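Local structure of cytochrome C (5LO9) at residues S301-A306 / S358-L363; D478-G483 / A490-S495; A395-E400 / P460-D465. The protein probably interconverts thiosulfate and tetrathionate as a bifunctional thiosulfate dehydrogenase/tetrathionate reductase, passing electrons through several covalently bound hemes c. One frame throughout, in Å; residues are numbered along the deposited sequence.

Interaction 1 of 3, residues S301-A306 / S358-L363; sequences SPMWAA and SYIFWL. With HEC (heme c), chain E; EDO (1,2-ethanediol), chain B.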
# COMPACT_ATOMS: atom_id res chain seq x y z
N SER A 301 13.30 3.74 13.12
CA SER A 301 12.52 3.60 11.88
C SER A 301 11.51 2.48 11.97
O SER A 301 11.61 1.45 11.28
CB SER A 301 13.39 3.36 10.66
OG SER A 301 13.90 4.58 10.23
N PRO A 302 10.51 2.64 12.81
CA PRO A 302 9.46 1.64 12.86
C PRO A 302 8.70 1.60 11.54
O PRO A 302 8.58 2.61 10.82
CB PRO A 302 8.59 2.10 14.04
CG PRO A 302 8.80 3.62 14.08
CD PRO A 302 10.24 3.80 13.67
N MET A 303 8.22 0.42 11.20
CA MET A 303 7.54 0.22 9.94
C MET A 303 6.14 0.80 9.97
O MET A 303 5.61 1.23 8.94
CB MET A 303 7.50 -1.26 9.61
CG MET A 303 8.88 -1.83 9.31
SD MET A 303 9.62 -1.24 7.75
CE MET A 303 10.69 0.08 8.32
N TRP A 304 5.52 0.84 11.15
CA TRP A 304 4.18 1.41 11.22
C TRP A 304 4.19 2.89 10.86
O TRP A 304 3.22 3.38 10.30
CB TRP A 304 3.57 1.21 12.59
CG TRP A 304 4.46 1.41 13.76
CD1 TRP A 304 5.13 0.45 14.46
CD2 TRP A 304 4.73 2.64 14.42
NE1 TRP A 304 5.80 1.01 15.50
CE2 TRP A 304 5.56 2.36 15.50
CE3 TRP A 304 4.33 3.96 14.20
CZ2 TRP A 304 6.02 3.34 16.35
CZ3 TRP A 304 4.81 4.94 15.05
CH2 TRP A 304 5.63 4.62 16.10
N ALA A 305 5.26 3.61 11.15
CA ALA A 305 5.24 5.01 10.76
C ALA A 305 5.49 5.18 9.28
O ALA A 305 5.22 6.26 8.74
CB ALA A 305 6.32 5.79 11.53
N ALA A 306 5.98 4.14 8.62
CA ALA A 306 6.32 4.24 7.21
C ALA A 306 5.14 3.86 6.33
O ALA A 306 4.94 4.48 5.28
CB ALA A 306 7.52 3.34 6.91
N SER A 358 2.69 -7.25 3.69
CA SER A 358 1.60 -7.65 4.59
C SER A 358 1.99 -7.45 6.05
O SER A 358 1.19 -6.97 6.87
CB SER A 358 1.22 -9.10 4.35
OG SER A 358 0.61 -9.26 3.08
N TYR A 359 3.22 -7.83 6.39
CA TYR A 359 3.69 -7.66 7.76
C TYR A 359 3.70 -6.19 8.12
O TYR A 359 3.21 -5.80 9.19
CB TYR A 359 5.08 -8.28 7.90
CG TYR A 359 5.74 -8.04 9.21
CD1 TYR A 359 5.18 -8.50 10.38
CD2 TYR A 359 6.92 -7.32 9.30
CE1 TYR A 359 5.76 -8.27 11.59
CE2 TYR A 359 7.52 -7.08 10.53
CZ TYR A 359 6.93 -7.58 11.66
OH TYR A 359 7.51 -7.34 12.89
N ILE A 360 4.22 -5.35 7.23
CA ILE A 360 4.31 -3.93 7.55
C ILE A 360 2.92 -3.33 7.68
O ILE A 360 2.69 -2.47 8.53
CB ILE A 360 5.13 -3.21 6.49
CG1 ILE A 360 6.60 -3.65 6.56
CG2 ILE A 360 5.01 -1.75 6.67
CD1 ILE A 360 7.43 -3.35 5.28
N PHE A 361 2.01 -3.72 6.81
CA PHE A 361 0.63 -3.26 6.87
C PHE A 361 0.03 -3.62 8.21
O PHE A 361 -0.59 -2.78 8.88
CB PHE A 361 -0.16 -3.92 5.72
CG PHE A 361 -1.69 -3.76 5.78
CD1 PHE A 361 -2.51 -4.87 5.90
CD2 PHE A 361 -2.28 -2.51 5.60
CE1 PHE A 361 -3.89 -4.73 5.90
CE2 PHE A 361 -3.67 -2.38 5.58
CZ PHE A 361 -4.47 -3.49 5.74
N TRP A 362 0.22 -4.86 8.63
CA TRP A 362 -0.34 -5.30 9.90
C TRP A 362 0.19 -4.49 11.08
O TRP A 362 -0.59 -4.04 11.93
CB TRP A 362 -0.06 -6.77 10.08
CG TRP A 362 -0.40 -7.26 11.41
CD1 TRP A 362 -1.64 -7.36 11.94
CD2 TRP A 362 0.50 -7.76 12.40
NE1 TRP A 362 -1.58 -7.88 13.20
CE2 TRP A 362 -0.28 -8.14 13.50
CE3 TRP A 362 1.87 -7.91 12.46
CZ2 TRP A 362 0.27 -8.66 14.65
CZ3 TRP A 362 2.42 -8.43 13.59
CH2 TRP A 362 1.62 -8.79 14.68
N LEU A 363 1.52 -4.26 11.14
CA LEU A 363 2.07 -3.47 12.25
C LEU A 363 1.43 -2.10 12.34
O LEU A 363 1.40 -1.51 13.43
CB LEU A 363 3.56 -3.29 12.11
CG LEU A 363 4.42 -4.52 12.27
CD1 LEU A 363 5.86 -4.16 12.03
CD2 LEU A 363 4.22 -5.12 13.66
FE HEC E . 15.51 0.05 5.98
CHA HEC E . 14.20 3.31 5.86
CHB HEC E . 12.40 -1.27 5.07
CHC HEC E . 16.89 -3.20 5.85
CHD HEC E . 18.44 1.28 7.28
NA HEC E . 13.65 0.88 5.56
C1A HEC E . 13.35 2.18 5.55
C2A HEC E . 11.94 2.45 5.19
C3A HEC E . 11.40 1.12 4.96
C4A HEC E . 12.54 0.20 5.21
CMA HEC E . 10.00 0.78 4.59
CAA HEC E . 11.25 3.79 5.12
CBA HEC E . 11.05 4.31 6.54
CGA HEC E . 10.22 5.58 6.56
O1A HEC E . 9.70 5.90 7.65
O2A HEC E . 10.10 6.28 5.51
NB HEC E . 14.81 -1.87 5.54
C1B HEC E . 13.54 -2.18 5.20
C2B HEC E . 13.35 -3.61 4.93
C3B HEC E . 14.67 -4.17 5.16
C4B HEC E . 15.50 -3.00 5.52
CMB HEC E . 12.09 -4.31 4.56
CAB HEC E . 15.07 -5.60 5.01
CBB HEC E . 14.90 -5.98 3.54
NC HEC E . 17.35 -0.81 6.46
C1C HEC E . 17.71 -2.10 6.37
C2C HEC E . 19.07 -2.37 6.88
C3C HEC E . 19.53 -1.03 7.30
C4C HEC E . 18.37 -0.15 7.00
CMC HEC E . 19.77 -3.70 6.92
CAC HEC E . 20.83 -0.59 7.95
CBC HEC E . 22.02 -1.10 7.20
ND HEC E . 16.19 1.96 6.46
C1D HEC E . 17.38 2.23 6.95
C2D HEC E . 17.58 3.67 7.21
C3D HEC E . 16.32 4.32 6.79
C4D HEC E . 15.55 3.13 6.33
CMD HEC E . 18.83 4.27 7.75
CAD HEC E . 15.91 5.78 6.81
CBD HEC E . 16.84 6.74 6.03
CGD HEC E . 16.98 6.55 4.51
O1D HEC E . 17.29 5.44 3.98
O2D HEC E . 16.82 7.57 3.78
C1 EDO B . 7.50 -10.94 15.18
O1 EDO B . 8.77 -10.78 15.78
C2 EDO B . 6.64 -9.72 15.51
O2 EDO B . 6.34 -8.72 14.51
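Met303 faces two ways at once: its CB leans on Ile360 and Leu363 of helix 351-363, while its sulfur and methyl turn back to the heme without binding the iron, which lies 6.3 Å from Met303 SD. Segment 301-306 follows the Cys-X-X-Cys-His heme-attachment motif of a cytochrome c unit, and the O of Ser301 accepts a hydrogen bond from ND1 of His291, the axial histidine, as in class I cytochromes c. The side-chain contacts with the helix are apolar and no hydrogen bond crosses, though the carbonyl oxygens of Met303 and Leu363 also lie against carbons of the other segment. Met303 CB sits 3.9 Å from Ile360 CG2 and 4.1 Å from Leu363 CD1. Bends at chi2 (-69°) and chi3 (98°) then carry the chain away from the helix, bringing Met303 CE to 3.6 Å from heme C3A and Met303 SD to 3.8 Å from the heme methyl CMA. A long, unbranched thioether suits this bridging position, whereas the branched Ile360 and Leu363 give an apolar wall. Ile360 also brings its CD1 to 3.9 Å from Met303 SD, so the sulfur lies between isoleucine and porphyrin. On the other side of the helix Phe361 packs on Tyr310 of the second subunit. Trp304 takes a first torsion (41°) that places CG between the backbone N and the carbonyl carbon; its ring leads off from the helix, Pro302 CB lies over one face, and NE1 bonds to the O of Arg296. What touches helix 351-363 is the Trp304 methylene, CB, 3.6 Å from Leu363 O.

Interaction 2 of 3, residues D478-G483 / A490-S495; sequences DPRFDG and ARFHAS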
# COMPACT_ATOMS: atom_id res chain seq x y z
N ASP A 478 29.09 1.15 -4.32
CA ASP A 478 27.78 1.68 -4.67
C ASP A 478 27.25 0.95 -5.91
O ASP A 478 27.98 0.80 -6.90
CB ASP A 478 27.89 3.17 -4.94
CG ASP A 478 26.55 3.85 -4.96
OD1 ASP A 478 25.60 3.22 -5.46
OD2 ASP A 478 26.47 5.01 -4.49
N PRO A 479 26.01 0.45 -5.88
CA PRO A 479 25.43 -0.16 -7.10
C PRO A 479 25.32 0.79 -8.28
O PRO A 479 25.25 0.31 -9.41
CB PRO A 479 24.04 -0.62 -6.63
CG PRO A 479 24.22 -0.86 -5.17
CD PRO A 479 25.17 0.20 -4.69
N ARG A 480 25.31 2.10 -8.04
CA ARG A 480 25.31 3.15 -9.05
C ARG A 480 26.71 3.49 -9.54
O ARG A 480 26.88 4.44 -10.31
CB ARG A 480 24.65 4.41 -8.48
CG ARG A 480 23.23 4.15 -7.98
CD ARG A 480 22.71 5.24 -7.07
NE ARG A 480 23.47 5.39 -5.84
CZ ARG A 480 23.21 6.29 -4.90
NH1 ARG A 480 22.19 7.14 -5.04
NH2 ARG A 480 23.98 6.36 -3.84
N PHE A 481 27.72 2.77 -9.06
CA PHE A 481 29.09 3.02 -9.48
C PHE A 481 29.18 3.05 -10.99
O PHE A 481 28.66 2.18 -11.69
CB PHE A 481 30.03 1.94 -8.90
CG PHE A 481 31.50 2.21 -9.11
CD1 PHE A 481 32.09 3.38 -8.62
CD2 PHE A 481 32.31 1.27 -9.72
CE1 PHE A 481 33.44 3.64 -8.79
CE2 PHE A 481 33.67 1.52 -9.87
CZ PHE A 481 34.22 2.70 -9.40
N ASP A 482 29.91 4.04 -11.49
CA ASP A 482 30.08 4.27 -12.91
C ASP A 482 31.44 3.81 -13.44
O ASP A 482 31.63 3.75 -14.66
CB ASP A 482 29.90 5.78 -13.14
CG ASP A 482 30.86 6.35 -14.14
OD1 ASP A 482 30.43 6.49 -15.32
OD2 ASP A 482 32.01 6.67 -13.75
N GLY A 483 32.31 3.30 -12.58
CA GLY A 483 33.68 3.05 -12.90
C GLY A 483 34.66 4.07 -12.31
O GLY A 483 35.79 3.69 -11.98
N ALA A 490 30.48 12.75 -7.21
CA ALA A 490 29.90 14.05 -7.49
C ALA A 490 28.40 13.97 -7.75
O ALA A 490 27.68 14.93 -7.47
CB ALA A 490 30.61 14.66 -8.67
N ARG A 491 27.94 12.86 -8.30
CA ARG A 491 26.54 12.68 -8.63
C ARG A 491 25.69 12.19 -7.47
O ARG A 491 24.49 12.47 -7.44
CB ARG A 491 26.40 11.66 -9.76
CG ARG A 491 27.29 11.96 -10.96
CD ARG A 491 26.82 11.30 -12.24
NE ARG A 491 25.37 11.19 -12.33
CZ ARG A 491 24.74 10.25 -13.02
NH1 ARG A 491 25.43 9.33 -13.71
NH2 ARG A 491 23.42 10.25 -13.03
N PHE A 492 26.24 11.37 -6.59
CA PHE A 492 25.41 10.71 -5.60
C PHE A 492 25.84 10.91 -4.16
O PHE A 492 25.13 10.44 -3.25
CB PHE A 492 25.36 9.22 -5.89
CG PHE A 492 24.90 8.87 -7.26
CD1 PHE A 492 23.58 8.98 -7.61
CD2 PHE A 492 25.78 8.38 -8.19
CE1 PHE A 492 23.17 8.63 -8.85
CE2 PHE A 492 25.34 8.03 -9.43
CZ PHE A 492 24.04 8.17 -9.76
N HIS A 493 26.96 11.58 -3.90
CA HIS A 493 27.50 11.65 -2.55
C HIS A 493 27.97 13.04 -2.20
O HIS A 493 28.88 13.21 -1.38
CB HIS A 493 28.63 10.66 -2.40
CG HIS A 493 28.23 9.23 -2.57
ND1 HIS A 493 27.69 8.47 -1.54
CD2 HIS A 493 28.30 8.42 -3.65
CE1 HIS A 493 27.47 7.25 -1.99
NE2 HIS A 493 27.83 7.19 -3.26
N ALA A 494 27.39 14.04 -2.85
CA ALA A 494 27.87 15.41 -2.68
C ALA A 494 27.20 16.04 -1.45
O ALA A 494 26.28 16.86 -1.55
CB ALA A 494 27.65 16.21 -3.96
N SER A 495 27.66 15.62 -0.28
CA SER A 495 27.20 16.13 1.00
C SER A 495 28.36 16.17 1.99
O SER A 495 29.27 15.33 1.91
CB SER A 495 26.07 15.27 1.58
OG SER A 495 25.92 15.52 2.98
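Asp478 and His493 meet through the one hydrogen bond that crosses this contact: His493 NE2 donates to the anti lone pair of Asp478 OD2 at 2.8 Å, and at 142° the bond is distinctly bent. The carboxylate stands nearly perpendicular to the imidazole, their planes 81° apart. His493 ND1 is held in turn by OD1 of Asp498; two acids would favour a protonated ring, although the guanidinium of Arg480 close to NE2 would probably offset part of this.

Charge pairing adds the second layer. Arg480 grips Asp478 side-on, with NE 3.1 Å from OD1 and NH2 2.9 Å from OD2, both on syn lone pairs. Asp478 OD1 also takes the backbone N of Arg480 in an Asx turn, inside the type I turn 478-481. A short acid suits this place because its two oxygens can serve turn, guanidinium and imidazole together.

The third kind of contact is the arginine over an aromatic face. A bend at chi3 lays it there: Arg480 CD makes a CH-pi contact 4.0 Å from the Phe492 centroid, and the guanidinium plane is 31° from the ring, with Arg480 NH1 3.5 Å from Phe492 CD1. Arg491 CB covers the opposite face. Arg480 also touches Tyr333 of the thiosulfate pocket, which places the contact beside that pocket.

The contact ties the loop after helix 460-470 to the C-terminal end of helix 485-492, where His493, just past the helix, stacks on Tyr500.

Interaction 3 of 3, residues A395-E400 / P460-D465; sequences AALYAE and PQEAWD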
# COMPACT_ATOMS: atom_id res chain seq x y z
N ALA A 395 37.17 6.19 17.14
CA ALA A 395 37.73 4.85 17.28
C ALA A 395 37.92 4.48 18.75
O ALA A 395 37.74 3.32 19.13
CB ALA A 395 39.05 4.78 16.52
N ALA A 396 38.24 5.47 19.59
CA ALA A 396 38.32 5.21 21.02
C ALA A 396 36.97 4.78 21.55
O ALA A 396 36.85 3.74 22.22
CB ALA A 396 38.78 6.46 21.75
N LEU A 397 35.93 5.58 21.27
CA LEU A 397 34.58 5.24 21.71
C LEU A 397 34.16 3.85 21.23
O LEU A 397 33.64 3.05 22.02
CB LEU A 397 33.63 6.31 21.20
CG LEU A 397 33.74 7.65 21.90
CD1 LEU A 397 33.25 8.78 21.02
CD2 LEU A 397 32.89 7.60 23.18
N TYR A 398 34.40 3.54 19.95
CA TYR A 398 33.99 2.25 19.39
C TYR A 398 34.67 1.11 20.14
O TYR A 398 34.02 0.11 20.49
CB TYR A 398 34.32 2.19 17.90
CG TYR A 398 33.92 0.89 17.25
CD1 TYR A 398 32.73 0.75 16.56
CD2 TYR A 398 34.72 -0.21 17.37
CE1 TYR A 398 32.36 -0.46 16.02
CE2 TYR A 398 34.37 -1.42 16.83
CZ TYR A 398 33.19 -1.54 16.18
OH TYR A 398 32.85 -2.77 15.66
N ALA A 399 35.96 1.27 20.44
CA ALA A 399 36.68 0.24 21.18
C ALA A 399 36.11 0.07 22.57
O ALA A 399 36.01 -1.05 23.07
CB ALA A 399 38.15 0.61 21.30
N GLU A 400 35.71 1.19 23.18
CA GLU A 400 35.13 1.17 24.52
C GLU A 400 33.74 0.53 24.53
O GLU A 400 33.47 -0.37 25.32
CB GLU A 400 35.08 2.59 25.11
CG GLU A 400 36.18 2.90 26.15
CD GLU A 400 35.89 2.21 27.53
OE1 GLU A 400 34.73 2.31 28.02
OE2 GLU A 400 36.81 1.54 28.09
N PRO A 460 25.28 13.37 21.74
CA PRO A 460 25.26 13.62 20.30
C PRO A 460 26.64 13.63 19.69
O PRO A 460 26.90 12.87 18.74
CB PRO A 460 24.60 14.99 20.22
CG PRO A 460 23.72 15.02 21.41
CD PRO A 460 24.45 14.31 22.48
N GLN A 461 27.56 14.39 20.29
CA GLN A 461 28.90 14.49 19.73
C GLN A 461 29.59 13.12 19.72
O GLN A 461 30.25 12.77 18.74
CB GLN A 461 29.72 15.51 20.53
CG GLN A 461 31.10 15.81 19.92
CD GLN A 461 31.02 16.62 18.62
OE1 GLN A 461 30.52 17.76 18.63
NE2 GLN A 461 31.48 16.03 17.50
N GLU A 462 29.43 12.33 20.78
CA GLU A 462 30.02 11.00 20.75
C GLU A 462 29.41 10.20 19.60
O GLU A 462 30.12 9.53 18.84
CB GLU A 462 29.83 10.29 22.10
CG GLU A 462 30.67 10.85 23.26
CD GLU A 462 30.22 10.43 24.68
OE1 GLU A 462 29.22 9.72 24.85
OE2 GLU A 462 30.82 10.89 25.65
N ALA A 463 28.09 10.29 19.43
CA ALA A 463 27.45 9.58 18.33
C ALA A 463 28.00 10.03 17.00
O ALA A 463 28.30 9.19 16.13
CB ALA A 463 25.94 9.80 18.37
N TRP A 464 28.16 11.34 16.81
CA TRP A 464 28.76 11.84 15.58
C TRP A 464 30.17 11.29 15.36
O TRP A 464 30.53 10.91 14.24
CB TRP A 464 28.85 13.36 15.60
CG TRP A 464 27.60 14.11 15.34
CD1 TRP A 464 26.84 14.77 16.24
CD2 TRP A 464 26.97 14.29 14.07
NE1 TRP A 464 25.78 15.37 15.62
CE2 TRP A 464 25.84 15.08 14.28
CE3 TRP A 464 27.26 13.85 12.77
CZ2 TRP A 464 24.98 15.44 13.25
CZ3 TRP A 464 26.42 14.21 11.76
CH2 TRP A 464 25.29 15.00 12.00
N ASP A 465 31.00 11.28 16.40
CA ASP A 465 32.36 10.80 16.20
C ASP A 465 32.38 9.30 15.88
O ASP A 465 33.11 8.86 14.99
CB ASP A 465 33.23 11.14 17.42
CG ASP A 465 33.37 12.68 17.63
OD1 ASP A 465 33.19 13.45 16.66
OD2 ASP A 465 33.66 13.13 18.77
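Leu397 carries most of this contact, inserting its two methyls against Glu462 and Asp465. The contact joins helix 391-401, which runs into a heme-attachment motif beginning at Cys402, to helix 460-470, and so resembles the pairing of N- and C-terminal helices in class I cytochromes c. With CG anti to the carbonyl carbon (chi1 -72°), the leucine branch is directed across the gap: CD1 lies 3.9 Å from Glu462 CB and 4.3 Å from Asp465 CB, while Leu397 CD2 rests 3.9 Å from Glu462 CG.

Glu462 offers its aliphatic stem, crossing the leucine at about a right angle. Its chain runs extended beyond CG, so the methylenes meet Leu397 while OE1 accepts a bond from Thr459 N at the start of the helix. Glutamate thus combines an aliphatic stem with a polar end suited to a helix N-terminus.

Asp465 contributes CB alone to Leu397. Its oxygens are engaged elsewhere: OD2 pairs with Arg393 of the helix 391-401, and OD1 receives Gln461 NE2 at 3.2 Å as well as Asp390 N. Putting an alanine at Leu397 would probably open a gap beside the Glu462 stem and take away one of the apolar contacts of Asp465 CB.

One turn further along helix 460-470, Val466 also touches Leu397, whereas Ala463 and Trp464 of the same helix pack on helix 439-449.

Along the chain the order is interaction 1, then interaction 3, then interaction 2; no helix is common to any two of them. Helix 351-363 of interaction 1 is followed by helix 391-401 of interaction 3, and helix 460-470 of interaction 3 by helix 485-492 of interaction 2. The centres lie 30 Å (1 and 2), 31 Å (1 and 3) and 27 Å (2 and 3) apart, and nearest atoms stay about 17, 15 and 9 Å apart. Interaction 1 borders a heme directly, interaction 3 joins two helices of the cytochrome c unit that holds another heme, and interaction 2 lies on the chain's C-terminal part, its Arg480 side chain about 9 Å from bound thiosulfate.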